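Long-range contact in alpha-fucosidase (Bifidobacterium bifidum, PDB 2EAB), which is a 1,2-alpha-L-fucosidase, a glycoside hydrolase that probably releases alpha-1,2-linked L-fucose from glycans, represented here by its catalytic domain: residues T351-Q359 against E746-L757. Numbering follows the deposited sequence.
Sequences TDALLKAYQ and ELQLKNAMYANL
Q359 NE2 has three acceptors round its two hydrogens: K750 O at 3.2 Å; a water, 3.0 Å from NE2, that in turn donates to M753 O; and, weakly, a second water, which donates to L749 O and accepts from M753 N. The contact is helix packing within the (alpha/alpha)6-barrel catalytic domain of glycoside hydrolase family 95, away from the calcium site: helix 351-359 lies across the C-terminal end of helix 746-751, their axes 9.2 Å apart at 120°, and along the loop that follows. The direct bond is bent, 147° at the hydrogen, and NE2 stands above the carbonyl plane of K750. These bonds and waters engage carbonyls and an amide where the second helix gives out.

One turn back, L355 lays its two methyls against backbone oxygens: CD1 lies 3.4 Å from L749 O, while CD2 meets M753 O and Y754 O. With chi1 at -162°, Y358 swings its ring opposite the backbone N and onto helix 746-751. There L749 CD2 sits over one face as a CH-pi contact, 4.2 Å from the centroid, and E746 O and K750 CG lie at the edge. Y358 OH rests on E746 CG and hydrogen-bonds E372 of helix 365-386, where K368 makes a salt bridge with E746. A leucine in place of Y358 would probably leave L749 CD2 without its aromatic face and E372 without this hydroxyl partner.

Beyond the helix end, a type I turn from Y754 to L757 brings A755 CB to D352 CB, and Y22 of strand 19-22 bonds to A755 O. Beside it, T351 and L757 cross at about a right angle, with T351 CG2 3.9 Å from L757 CD1.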
loop_
_atom_site.group_PDB
_atom_site.type_symbol
_atom_site.label_atom_id
_atom_site.label_comp_id
_atom_site.label_asym_id
_atom_site.label_seq_id
_atom_site.Cartn_x
_atom_site.Cartn_y
_atom_site.Cartn_z
ATOM N N THR A 351 -4.395 13.389 -21.007
ATOM C CA THR A 351 -3.684 12.313 -20.323
ATOM C C THR A 351 -3.780 10.979 -21.068
ATOM O O THR A 351 -2.812 10.224 -21.115
ATOM C CB THR A 351 -4.156 12.203 -18.861
ATOM O OG1 THR A 351 -3.990 13.479 -18.231
ATOM C CG2 THR A 351 -3.355 11.154 -18.089
ATOM N N ASP A 352 -4.938 10.702 -21.663
ATOM C CA ASP A 352 -5.077 9.514 -22.501
ATOM C C ASP A 352 -4.211 9.597 -23.769
ATOM O O ASP A 352 -3.561 8.621 -24.148
ATOM C CB ASP A 352 -6.547 9.179 -22.816
ATOM C CG ASP A 352 -7.343 10.353 -23.397
ATOM O OD1 ASP A 352 -6.859 11.507 -23.440
ATOM O OD2 ASP A 352 -8.503 10.099 -23.792
ATOM N N ALA A 353 -4.200 10.767 -24.407
ATOM C CA ALA A 353 -3.341 11.006 -25.570
ATOM C C ALA A 353 -1.861 10.892 -25.201
ATOM O O ALA A 353 -1.059 10.344 -25.965
ATOM C CB ALA A 353 -3.633 12.369 -26.185
ATOM N N LEU A 354 -1.522 11.407 -24.020
ATOM C CA LEU A 354 -0.162 11.342 -23.493
ATOM C C LEU A 354 0.287 9.898 -23.292
ATOM O O LEU A 354 1.381 9.522 -23.696
ATOM C CB LEU A 354 -0.061 12.121 -22.179
ATOM C CG LEU A 354 1.291 12.163 -21.460
ATOM C CD1 LEU A 354 2.315 12.934 -22.275
ATOM C CD2 LEU A 354 1.124 12.789 -20.092
ATOM N N LEU A 355 -0.571 9.092 -22.667
ATOM C CA LEU A 355 -0.278 7.679 -22.469
ATOM C C LEU A 355 -0.069 6.963 -23.804
ATOM O O LEU A 355 0.876 6.195 -23.960
ATOM C CB LEU A 355 -1.386 7.007 -21.651
ATOM C CG LEU A 355 -1.272 5.495 -21.447
ATOM C CD1 LEU A 355 -0.028 5.124 -20.632
ATOM C CD2 LEU A 355 -2.532 4.957 -20.786
ATOM N N LYS A 356 -0.950 7.237 -24.767
ATOM C CA LYS A 356 -0.863 6.621 -26.087
ATOM C C LYS A 356 0.455 6.967 -26.784
ATOM O O LYS A 356 1.097 6.093 -27.360
ATOM C CB LYS A 356 -2.058 7.029 -26.950
ATOM C CG LYS A 356 -2.263 6.157 -28.176
ATOM C CD LYS A 356 -3.604 6.450 -28.831
ATOM C CE LYS A 356 -3.869 5.518 -30.001
ATOM N NZ LYS A 356 -5.215 5.763 -30.593
ATOM N N ALA A 357 0.853 8.237 -26.715
ATOM C CA ALA A 357 2.114 8.687 -27.311
ATOM C C ALA A 357 3.311 8.012 -26.638
ATOM O O ALA A 357 4.259 7.601 -27.306
ATOM C CB ALA A 357 2.234 10.202 -27.232
ATOM N N TYR A 358 3.257 7.893 -25.313
ATOM C CA TYR A 358 4.304 7.215 -24.555
ATOM C C TYR A 358 4.421 5.757 -25.008
ATOM O O TYR A 358 5.523 5.261 -25.235
ATOM C CB TYR A 358 3.996 7.297 -23.063
ATOM C CG TYR A 358 5.161 7.029 -22.133
ATOM C CD1 TYR A 358 5.872 8.084 -21.556
ATOM C CD2 TYR A 358 5.527 5.727 -21.794
ATOM C CE1 TYR A 358 6.927 7.846 -20.678
ATOM C CE2 TYR A 358 6.582 5.479 -20.925
ATOM C CZ TYR A 358 7.276 6.540 -20.373
ATOM O OH TYR A 358 8.315 6.279 -19.510
ATOM N N GLN A 359 3.277 5.089 -25.157
ATOM C CA GLN A 359 3.230 3.691 -25.595
ATOM C C GLN A 359 3.767 3.501 -27.014
ATOM O O GLN A 359 4.432 2.507 -27.302
ATOM C CB GLN A 359 1.800 3.144 -25.512
ATOM C CG GLN A 359 1.299 2.942 -24.087
ATOM C CD GLN A 359 -0.192 2.663 -24.001
ATOM O OE1 GLN A 359 -0.989 3.178 -24.790
ATOM N NE2 GLN A 359 -0.581 1.861 -23.013
ATOM N N GLU A 746 9.512 2.723 -17.309
ATOM C CA GLU A 746 9.025 2.869 -18.682
ATOM C C GLU A 746 8.087 1.731 -19.047
ATOM O O GLU A 746 7.024 1.954 -19.630
ATOM C CB GLU A 746 10.186 2.844 -19.666
ATOM C CG GLU A 746 10.968 4.114 -19.817
ATOM C CD GLU A 746 11.989 3.992 -20.935
ATOM O OE1 GLU A 746 12.760 3.008 -20.936
ATOM O OE2 GLU A 746 12.014 4.873 -21.821
ATOM N N LEU A 747 8.495 0.512 -18.710
ATOM C CA LEU A 747 7.695 -0.663 -19.026
ATOM C C LEU A 747 6.378 -0.691 -18.260
ATOM O O LEU A 747 5.358 -1.101 -18.815
ATOM C CB LEU A 747 8.493 -1.949 -18.816
ATOM C CG LEU A 747 9.593 -2.212 -19.855
ATOM C CD1 LEU A 747 10.546 -3.303 -19.390
ATOM C CD2 LEU A 747 9.007 -2.547 -21.227
ATOM N N GLN A 748 6.388 -0.250 -16.999
ATOM C CA GLN A 748 5.146 -0.143 -16.235
ATOM C C GLN A 748 4.181 0.839 -16.893
ATOM O O GLN A 748 2.992 0.553 -17.036
ATOM C CB GLN A 748 5.400 0.266 -14.782
ATOM C CG GLN A 748 4.100 0.331 -13.973
ATOM C CD GLN A 748 4.289 0.778 -12.541
ATOM O OE1 GLN A 748 5.198 1.543 -12.227
ATOM N NE2 GLN A 748 3.409 0.312 -11.659
ATOM N N LEU A 749 4.698 1.992 -17.303
ATOM C CA LEU A 749 3.862 3.006 -17.930
ATOM C C LEU A 749 3.300 2.520 -19.264
ATOM O O LEU A 749 2.154 2.805 -19.591
ATOM C CB LEU A 749 4.624 4.329 -18.081
ATOM C CG LEU A 749 4.480 5.305 -16.902
ATOM C CD1 LEU A 749 4.791 4.656 -15.548
ATOM C CD2 LEU A 749 5.352 6.528 -17.099
ATOM N N LYS A 750 4.092 1.761 -20.013
ATOM C CA LYS A 750 3.655 1.263 -21.320
ATOM C C LYS A 750 2.698 0.073 -21.239
ATOM O O LYS A 750 1.825 -0.086 -22.099
ATOM C CB LYS A 750 4.856 0.889 -22.187
ATOM C CG LYS A 750 5.660 2.078 -22.667
ATOM C CD LYS A 750 6.910 1.634 -23.405
ATOM C CE LYS A 750 7.754 2.831 -23.785
ATOM N NZ LYS A 750 8.984 2.425 -24.510
ATOM N N ASN A 751 2.855 -0.750 -20.205
ATOM C CA ASN A 751 2.204 -2.060 -20.163
ATOM C C ASN A 751 1.337 -2.345 -18.939
ATOM O O ASN A 751 0.770 -3.432 -18.835
ATOM C CB ASN A 751 3.256 -3.164 -20.294
ATOM C CG ASN A 751 4.024 -3.085 -21.595
ATOM O OD1 ASN A 751 3.460 -3.259 -22.674
ATOM N ND2 ASN A 751 5.320 -2.819 -21.500
ATOM N N ALA A 752 1.227 -1.391 -18.020
ATOM C CA ALA A 752 0.511 -1.644 -16.766
ATOM C C ALA A 752 -0.242 -0.427 -16.226
ATOM O O ALA A 752 -0.565 -0.364 -15.034
ATOM C CB ALA A 752 1.458 -2.226 -15.707
ATOM N N MET A 753 -0.546 0.525 -17.107
ATOM C CA MET A 753 -1.331 1.693 -16.730
ATOM C C MET A 753 -2.526 1.870 -17.654
ATOM O O MET A 753 -2.375 1.874 -18.879
ATOM C CB MET A 753 -0.465 2.953 -16.775
ATOM C CG MET A 753 0.593 3.007 -15.693
ATOM S SD MET A 753 -0.143 3.393 -14.099
ATOM C CE MET A 753 -0.075 5.165 -14.184
ATOM N N TYR A 754 -3.709 2.015 -17.067
ATOM C CA TYR A 754 -4.904 2.344 -17.830
ATOM C C TYR A 754 -4.930 3.844 -18.158
ATOM O O TYR A 754 -4.079 4.609 -17.683
ATOM C CB TYR A 754 -6.166 1.935 -17.065
ATOM C CG TYR A 754 -6.412 0.442 -16.917
ATOM C CD1 TYR A 754 -6.131 -0.452 -17.955
ATOM C CD2 TYR A 754 -6.978 -0.068 -15.744
ATOM C CE1 TYR A 754 -6.384 -1.819 -17.815
ATOM C CE2 TYR A 754 -7.240 -1.430 -15.596
ATOM C CZ TYR A 754 -6.937 -2.299 -16.628
ATOM O OH TYR A 754 -7.192 -3.646 -16.467
ATOM N N ALA A 755 -5.914 4.263 -18.954
ATOM C CA ALA A 755 -6.037 5.660 -19.387
ATOM C C ALA A 755 -6.212 6.648 -18.237
ATOM O O ALA A 755 -5.827 7.813 -18.359
ATOM C CB ALA A 755 -7.172 5.813 -20.397
ATOM N N ASN A 756 -6.792 6.179 -17.131
ATOM C CA ASN A 756 -6.952 6.973 -15.912
ATOM C C ASN A 756 -5.764 6.836 -14.953
ATOM O O ASN A 756 -5.849 7.241 -13.792
ATOM C CB ASN A 756 -8.244 6.573 -15.193
ATOM C CG ASN A 756 -8.246 5.108 -14.761
ATOM O OD1 ASN A 756 -7.294 4.369 -15.008
ATOM N ND2 ASN A 756 -9.329 4.683 -14.119
ATOM N N LEU A 757 -4.686 6.243 -15.458
ATOM C CA LEU A 757 -3.445 5.993 -14.718
ATOM C C LEU A 757 -3.579 5.040 -13.529
ATOM O O LEU A 757 -2.707 4.998 -12.655
ATOM C CB LEU A 757 -2.729 7.300 -14.339
ATOM C CG LEU A 757 -2.434 8.244 -15.511
ATOM C CD1 LEU A 757 -1.578 9.412 -15.053
ATOM C CD2 LEU A 757 -1.776 7.518 -16.687
HETATM O O HOH W 1 -0.053 1.211 -20.036
HETATM O O HOH W 2 -3.009 1.122 -21.504
HETATM O O HOH W 3 7.586 3.036 -27.165
#